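Local coordinates for vanadium-dependent haloperoxidase (Zobellia galactanivorans, PDB 4CIT), which is a vanadium-dependent iodoperoxidase that binds vanadate and probably oxidises iodide with hydrogen peroxide, at residues F212-F220 and D438-L447; L41-M52 and R64-A72. One frame throughout, in Å; residues are numbered along the deposited sequence. Where two conformers were deposited one is given.

Interaction 1 (F212-F220 and D438-L447); sequences FVLDSAAQF and DLGTFVVNKL
Phe442 reaches into the bend of loop 212-220, meeting Phe220, Gln219 and Val213 in turn. Its CB lies 3.4 Å from Phe220 CZ, and beyond it CG and CD2 stay near Phe220 CZ and CE2, the ring planes oblique at 55°. With CG anti to the backbone N (chi1 169°), the ring extends to Gln219, whose NE2 sits over CE1 and CZ, 3.3 Å above the Phe442 ring plane and offset toward its rim. Val213 O lies at the edge of the same ring, near its plane, 3.7 Å from Phe442 CE2. Gln219 OE1 accepts from Asp215 N, fixing the amide. Phe220 covers Leu439, whose CA stands 3.9 Å from the ring centroid, almost on its normal. Were Phe220 replaced by an alanine, a gap would probably open over Leu439 and Phe442 CB would lose its neighbour. A turn farther along, Lys446, long enough to carry its charge past Val213 CG1, gives NZ to a lone pair of Val213 O at 2.7 Å, and a water bridges NZ to Asp215 OD1. Val213 N bonds to Asp323 of helix 307-335, and the loop packs against that helix and helix 426-446 of the alpha-helical PAP2-type fold.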
# COMPACT_ATOMS: atom_id res chain seq x y z
N PHE A 212 -1.77 -12.11 -4.64
CA PHE A 212 -3.15 -12.46 -4.19
C PHE A 212 -4.13 -12.78 -5.28
O PHE A 212 -4.91 -13.73 -5.16
CB PHE A 212 -3.71 -11.28 -3.37
CG PHE A 212 -3.09 -11.13 -2.02
CD1 PHE A 212 -3.39 -12.01 -0.97
CD2 PHE A 212 -2.14 -10.15 -1.76
CE1 PHE A 212 -2.83 -11.81 0.29
CE2 PHE A 212 -1.52 -10.01 -0.50
CZ PHE A 212 -1.95 -10.81 0.56
N VAL A 213 -4.15 -11.97 -6.35
CA VAL A 213 -5.18 -12.04 -7.42
C VAL A 213 -4.58 -12.28 -8.82
O VAL A 213 -5.18 -12.91 -9.74
CB VAL A 213 -5.97 -10.68 -7.47
CG1 VAL A 213 -7.19 -10.80 -8.31
CG2 VAL A 213 -6.37 -10.18 -6.07
N LEU A 214 -3.37 -11.76 -9.05
CA LEU A 214 -2.73 -11.88 -10.36
C LEU A 214 -2.53 -13.33 -10.69
O LEU A 214 -2.31 -14.16 -9.80
CB LEU A 214 -1.37 -11.25 -10.42
CG LEU A 214 -1.29 -9.78 -10.02
CD1 LEU A 214 0.15 -9.29 -10.08
CD2 LEU A 214 -2.23 -8.99 -10.87
N ASP A 215 -2.63 -13.62 -11.98
CA ASP A 215 -2.25 -14.96 -12.47
C ASP A 215 -0.75 -15.19 -12.42
O ASP A 215 -0.27 -16.33 -12.23
CB ASP A 215 -2.78 -15.14 -13.88
CG ASP A 215 -4.30 -15.10 -13.93
OD1 ASP A 215 -4.97 -15.72 -13.07
OD2 ASP A 215 -4.83 -14.40 -14.85
N SER A 216 0.03 -14.10 -12.54
CA SER A 216 1.48 -14.16 -12.39
C SER A 216 1.97 -12.79 -12.15
O SER A 216 1.30 -11.85 -12.49
CB SER A 216 2.20 -14.74 -13.60
OG SER A 216 2.22 -13.81 -14.66
N ALA A 217 3.17 -12.70 -11.59
CA ALA A 217 3.74 -11.38 -11.28
C ALA A 217 3.80 -10.43 -12.47
O ALA A 217 3.71 -9.24 -12.33
CB ALA A 217 5.11 -11.52 -10.63
N ALA A 218 4.12 -10.99 -13.64
CA ALA A 218 4.23 -10.27 -14.89
C ALA A 218 2.97 -10.00 -15.69
O ALA A 218 3.08 -9.46 -16.79
CB ALA A 218 5.28 -10.98 -15.82
N GLN A 219 1.80 -10.22 -15.13
CA GLN A 219 0.56 -10.12 -15.85
C GLN A 219 0.33 -8.72 -16.45
O GLN A 219 -0.34 -8.58 -17.50
CB GLN A 219 -0.58 -10.57 -14.96
CG GLN A 219 -1.93 -10.62 -15.68
CD GLN A 219 -3.02 -11.06 -14.80
OE1 GLN A 219 -2.78 -11.54 -13.71
NE2 GLN A 219 -4.26 -10.85 -15.24
N PHE A 220 0.79 -7.71 -15.74
CA PHE A 220 0.64 -6.36 -16.18
C PHE A 220 1.95 -5.70 -16.57
O PHE A 220 2.09 -4.44 -16.47
CB PHE A 220 -0.14 -5.60 -15.07
CG PHE A 220 -1.58 -6.04 -15.03
CD1 PHE A 220 -2.49 -5.60 -15.98
CD2 PHE A 220 -1.98 -6.99 -14.10
CE1 PHE A 220 -3.81 -6.10 -15.98
CE2 PHE A 220 -3.25 -7.53 -14.12
CZ PHE A 220 -4.16 -7.08 -15.07
N ASP A 438 -4.83 -0.41 -14.89
CA ASP A 438 -5.15 -1.68 -15.54
C ASP A 438 -5.21 -2.82 -14.50
O ASP A 438 -6.16 -3.70 -14.56
CB ASP A 438 -4.24 -2.02 -16.68
CG ASP A 438 -4.41 -1.11 -17.92
OD1 ASP A 438 -5.39 -0.35 -17.95
OD2 ASP A 438 -3.54 -1.22 -18.83
N LEU A 439 -4.23 -2.87 -13.61
CA LEU A 439 -4.19 -3.89 -12.57
C LEU A 439 -5.40 -3.75 -11.60
O LEU A 439 -6.04 -4.73 -11.24
CB LEU A 439 -2.84 -3.84 -11.85
CG LEU A 439 -2.61 -4.91 -10.77
CD1 LEU A 439 -1.09 -5.16 -10.62
CD2 LEU A 439 -3.17 -4.43 -9.44
N GLY A 440 -5.72 -2.53 -11.21
CA GLY A 440 -6.76 -2.28 -10.24
C GLY A 440 -8.11 -2.63 -10.88
O GLY A 440 -8.95 -3.23 -10.18
N THR A 441 -8.27 -2.36 -12.20
CA THR A 441 -9.46 -2.78 -12.97
C THR A 441 -9.64 -4.27 -12.98
O THR A 441 -10.76 -4.80 -12.76
CB THR A 441 -9.45 -2.15 -14.39
OG1 THR A 441 -9.43 -0.70 -14.21
CG2 THR A 441 -10.71 -2.55 -15.22
N PHE A 442 -8.55 -4.98 -13.21
CA PHE A 442 -8.61 -6.43 -13.19
C PHE A 442 -9.06 -6.94 -11.78
O PHE A 442 -9.89 -7.88 -11.67
CB PHE A 442 -7.22 -6.97 -13.54
CG PHE A 442 -7.03 -8.45 -13.32
CD1 PHE A 442 -7.53 -9.41 -14.25
CD2 PHE A 442 -6.34 -8.86 -12.26
CE1 PHE A 442 -7.42 -10.78 -14.01
CE2 PHE A 442 -6.13 -10.22 -12.05
CZ PHE A 442 -6.67 -11.16 -12.90
N VAL A 443 -8.43 -6.43 -10.72
CA VAL A 443 -8.78 -6.83 -9.34
C VAL A 443 -10.26 -6.55 -9.09
O VAL A 443 -10.97 -7.44 -8.57
CB VAL A 443 -7.88 -6.17 -8.27
CG1 VAL A 443 -8.42 -6.41 -6.86
CG2 VAL A 443 -6.46 -6.57 -8.41
N VAL A 444 -10.75 -5.39 -9.47
CA VAL A 444 -12.15 -5.11 -9.17
C VAL A 444 -13.13 -5.96 -10.01
O VAL A 444 -14.20 -6.30 -9.56
CB VAL A 444 -12.51 -3.62 -9.22
CG1 VAL A 444 -11.69 -2.88 -8.22
CG2 VAL A 444 -12.34 -3.04 -10.56
N ASN A 445 -12.69 -6.38 -11.17
CA ASN A 445 -13.53 -7.20 -12.07
C ASN A 445 -13.44 -8.62 -11.66
O ASN A 445 -14.36 -9.40 -12.04
CB ASN A 445 -13.08 -7.03 -13.55
CG ASN A 445 -13.57 -5.73 -14.15
OD1 ASN A 445 -14.58 -5.19 -13.75
ND2 ASN A 445 -12.84 -5.22 -15.14
N LYS A 446 -12.35 -9.02 -10.99
CA LYS A 446 -12.18 -10.43 -10.62
C LYS A 446 -12.84 -10.70 -9.27
O LYS A 446 -13.59 -11.69 -9.19
CB LYS A 446 -10.72 -10.85 -10.67
CG LYS A 446 -10.53 -12.31 -10.28
CD LYS A 446 -9.12 -12.71 -10.52
CE LYS A 446 -8.78 -13.97 -9.74
NZ LYS A 446 -7.40 -14.49 -10.03
N LEU A 447 -12.62 -9.88 -8.23
CA LEU A 447 -13.10 -10.16 -6.88
C LEU A 447 -14.60 -9.86 -6.70
O LEU A 447 -15.06 -8.75 -6.92
CB LEU A 447 -12.32 -9.41 -5.76
CG LEU A 447 -10.81 -9.71 -5.76
CD1 LEU A 447 -10.16 -8.96 -4.58
CD2 LEU A 447 -10.54 -11.21 -5.70
O HOH W 1 -7.68 -14.98 -12.80

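Interaction 2 (L41-M52 and R64-A72)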
# COMPACT_ATOMS: atom_id res chain seq x y z
N LEU A 41 -10.80 -1.01 14.24
CA LEU A 41 -9.99 -1.51 13.15
C LEU A 41 -8.95 -0.44 12.77
O LEU A 41 -7.73 -0.74 12.57
CB LEU A 41 -10.90 -1.86 12.01
CG LEU A 41 -10.29 -2.34 10.69
CD1 LEU A 41 -9.46 -3.57 10.87
CD2 LEU A 41 -11.40 -2.58 9.65
N ASP A 42 -9.43 0.81 12.65
CA ASP A 42 -8.52 1.89 12.34
C ASP A 42 -7.36 2.01 13.35
O ASP A 42 -6.24 2.37 12.97
CB ASP A 42 -9.25 3.26 12.25
CG ASP A 42 -10.20 3.38 11.05
OD1 ASP A 42 -9.99 2.61 10.04
OD2 ASP A 42 -11.10 4.28 11.11
N ALA A 43 -7.67 1.83 14.63
CA ALA A 43 -6.67 1.83 15.70
C ALA A 43 -5.54 0.81 15.39
O ALA A 43 -4.36 1.10 15.51
CB ALA A 43 -7.33 1.61 17.04
N SER A 44 -5.89 -0.41 15.02
CA SER A 44 -4.92 -1.41 14.68
C SER A 44 -4.07 -1.04 13.46
O SER A 44 -2.83 -1.12 13.51
CB SER A 44 -5.63 -2.77 14.43
OG SER A 44 -4.74 -3.83 14.16
N ILE A 45 -4.71 -0.51 12.44
CA ILE A 45 -4.00 -0.13 11.22
C ILE A 45 -3.09 1.11 11.52
O ILE A 45 -1.99 1.17 11.05
CB ILE A 45 -5.01 0.12 10.06
CG1 ILE A 45 -5.77 -1.16 9.70
CG2 ILE A 45 -4.33 0.71 8.85
CD1 ILE A 45 -6.86 -1.04 8.71
N ASP A 46 -3.55 2.08 12.32
CA ASP A 46 -2.72 3.22 12.72
C ASP A 46 -1.51 2.76 13.54
O ASP A 46 -0.42 3.27 13.31
CB ASP A 46 -3.49 4.18 13.63
CG ASP A 46 -4.58 5.04 12.91
OD1 ASP A 46 -4.56 5.11 11.65
OD2 ASP A 46 -5.49 5.61 13.66
N ARG A 47 -1.71 1.79 14.47
CA ARG A 47 -0.59 1.35 15.26
C ARG A 47 0.42 0.61 14.37
O ARG A 47 1.64 0.77 14.51
CB ARG A 47 -1.05 0.43 16.39
CG ARG A 47 0.03 -0.10 17.33
CD ARG A 47 0.92 0.94 17.92
NE ARG A 47 0.19 1.92 18.73
CZ ARG A 47 -0.08 1.76 20.03
NH1 ARG A 47 0.35 0.69 20.72
NH2 ARG A 47 -0.71 2.73 20.69
N VAL A 48 -0.06 -0.25 13.49
CA VAL A 48 0.88 -1.01 12.64
C VAL A 48 1.66 -0.06 11.73
O VAL A 48 2.86 -0.29 11.47
CB VAL A 48 0.23 -2.24 11.97
CG1 VAL A 48 -0.46 -1.80 10.77
CG2 VAL A 48 1.31 -3.33 11.65
N THR A 49 0.99 0.96 11.29
CA THR A 49 1.61 2.01 10.51
C THR A 49 2.79 2.64 11.26
O THR A 49 3.95 2.81 10.71
CB THR A 49 0.58 3.04 9.99
OG1 THR A 49 -0.33 2.41 9.07
CG2 THR A 49 1.23 4.11 9.22
N GLU A 50 2.52 3.00 12.48
CA GLU A 50 3.56 3.62 13.33
C GLU A 50 4.72 2.67 13.58
O GLU A 50 5.90 3.07 13.45
CB GLU A 50 2.96 4.03 14.67
CG GLU A 50 1.95 5.13 14.55
CD GLU A 50 0.95 5.15 15.74
OE1 GLU A 50 1.13 4.40 16.72
OE2 GLU A 50 -0.04 5.91 15.69
N ILE A 51 4.42 1.40 13.81
CA ILE A 51 5.45 0.42 14.05
C ILE A 51 6.33 0.20 12.81
O ILE A 51 7.55 0.03 12.92
CB ILE A 51 4.86 -0.90 14.54
CG1 ILE A 51 4.05 -0.62 15.84
CG2 ILE A 51 5.96 -1.99 14.65
CD1 ILE A 51 3.33 -1.88 16.36
N MET A 52 5.69 0.18 11.64
CA MET A 52 6.38 0.09 10.37
C MET A 52 7.45 1.12 10.14
O MET A 52 8.54 0.77 9.64
CB MET A 52 5.36 0.13 9.19
CG MET A 52 4.85 -1.27 8.86
SD MET A 52 3.88 -1.16 7.27
CE MET A 52 2.96 0.28 7.44
N ARG A 64 2.35 -5.87 2.13
CA ARG A 64 2.08 -7.24 2.54
C ARG A 64 1.53 -7.21 4.02
O ARG A 64 0.62 -7.92 4.41
CB ARG A 64 3.36 -8.05 2.43
CG ARG A 64 3.27 -9.48 2.93
CD ARG A 64 4.56 -10.30 2.64
NE ARG A 64 4.42 -11.66 3.10
CZ ARG A 64 4.66 -12.15 4.28
NH1 ARG A 64 5.11 -11.39 5.28
NH2 ARG A 64 4.47 -13.43 4.46
N ILE A 65 2.12 -6.36 4.84
CA ILE A 65 1.70 -6.12 6.26
C ILE A 65 0.25 -5.62 6.38
O ILE A 65 -0.47 -6.04 7.25
CB ILE A 65 2.69 -5.16 6.93
CG1 ILE A 65 4.07 -5.87 7.02
CG2 ILE A 65 2.21 -4.85 8.35
CD1 ILE A 65 5.19 -4.96 7.46
N PHE A 66 -0.20 -4.75 5.46
CA PHE A 66 -1.58 -4.28 5.44
C PHE A 66 -2.56 -5.34 4.95
O PHE A 66 -3.63 -5.44 5.51
CB PHE A 66 -1.72 -3.04 4.56
CG PHE A 66 -1.16 -1.81 5.18
CD1 PHE A 66 -1.58 -1.38 6.40
CD2 PHE A 66 -0.25 -1.04 4.48
CE1 PHE A 66 -1.07 -0.23 6.95
CE2 PHE A 66 0.31 0.08 5.03
CZ PHE A 66 -0.10 0.49 6.28
N ALA A 67 -2.19 -6.14 3.96
CA ALA A 67 -3.15 -7.01 3.32
C ALA A 67 -3.63 -8.22 4.09
O ALA A 67 -4.84 -8.43 4.19
CB ALA A 67 -2.63 -7.50 1.98
N TYR A 68 -2.71 -9.00 4.64
CA TYR A 68 -3.07 -10.22 5.29
C TYR A 68 -4.01 -10.04 6.52
O TYR A 68 -4.98 -10.79 6.67
CB TYR A 68 -1.87 -11.05 5.70
CG TYR A 68 -1.29 -11.80 4.53
CD1 TYR A 68 -1.96 -12.92 3.96
CD2 TYR A 68 -0.08 -11.44 4.03
CE1 TYR A 68 -1.40 -13.64 2.89
CE2 TYR A 68 0.48 -12.12 2.92
CZ TYR A 68 -0.16 -13.22 2.38
OH TYR A 68 0.41 -13.90 1.36
N PRO A 69 -3.74 -9.09 7.40
CA PRO A 69 -4.63 -8.92 8.52
C PRO A 69 -6.05 -8.46 8.11
O PRO A 69 -7.04 -8.89 8.69
CB PRO A 69 -3.93 -7.88 9.35
CG PRO A 69 -2.46 -8.03 9.00
CD PRO A 69 -2.55 -8.19 7.52
N ASN A 70 -6.16 -7.63 7.08
CA ASN A 70 -7.47 -7.32 6.56
C ASN A 70 -8.17 -8.51 6.00
O ASN A 70 -9.40 -8.67 6.24
CB ASN A 70 -7.40 -6.18 5.53
CG ASN A 70 -7.07 -4.87 6.17
OD1 ASN A 70 -7.54 -4.56 7.31
ND2 ASN A 70 -6.44 -3.99 5.39
N VAL A 71 -7.49 -9.39 5.25
CA VAL A 71 -8.14 -10.57 4.71
C VAL A 71 -8.70 -11.41 5.83
O VAL A 71 -9.84 -11.94 5.70
CB VAL A 71 -7.18 -11.39 3.76
CG1 VAL A 71 -7.72 -12.74 3.38
CG2 VAL A 71 -6.88 -10.57 2.52
N ALA A 72 -7.90 -11.63 6.89
CA ALA A 72 -8.41 -12.39 8.04
C ALA A 72 -9.70 -11.84 8.67
O ALA A 72 -10.69 -12.57 8.87
CB ALA A 72 -7.31 -12.57 9.12
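Phe66 is the knob of this helix pair, its side chain sitting among Ile45, Val48, Thr49 and Met52 of segment 41-52. The axes of the two segments run nearly antiparallel (155°) and stay 11.0 Å apart at closest, a spacing that large side chains must bridge. Apolar contacts do most of this. Ile45 CG2 lies 3.9 Å from Phe66 CE1, and Val48 divides its branches: CG1, between the backbone N and the carbonyl carbon (chi1 83°), comes obliquely to Phe66 CE1, while CG2 meets Ile65 CG2 at 3.7 Å. In one of its two conformers Met52 makes an oblique Met-aromatic contact, SD 4.8 Å from the Phe66 centroid, so its part in the packing is less certain. Polar atoms enter only as neighbours. Thr49 OG1 lies at the edge of the Phe66 ring, near its plane, 3.4 Å from Phe66 CZ, yet hydrogen-bonds back to Ile45 O, which Thr49 N reaches from the opposite face. Asn70 OD1 rests 3.8 Å from Ile45 CD1, and its ND2 has a weak bond to Ser318. With no hydrogen bond crossing between the two segments, their fit depends on side-chain shape and on burying apolar surface.

In the fold
Interaction 2 is a buried helix-helix contact in the N-terminal part of the chain, whereas interaction 1 is partly buried and sets an irregular loop on helix 426-446, with its polar rim reaching solvent. Their chemistry follows: the interior pair relies on interlocking apolar groups, while the outer one adds a lysine-to-carbonyl bond and a bridging water to its aromatic core. The centres are about 22 Å apart, yet the two meet directly, since Phe212 packs on Tyr68 and Ala67 of segment 64-72. Both also rest on helix 307-335, where Val319 is touched by Phe212, Val213 and Val71. That helix thus serves as a shared surface between the N-terminal hairpin and the C-terminal helix.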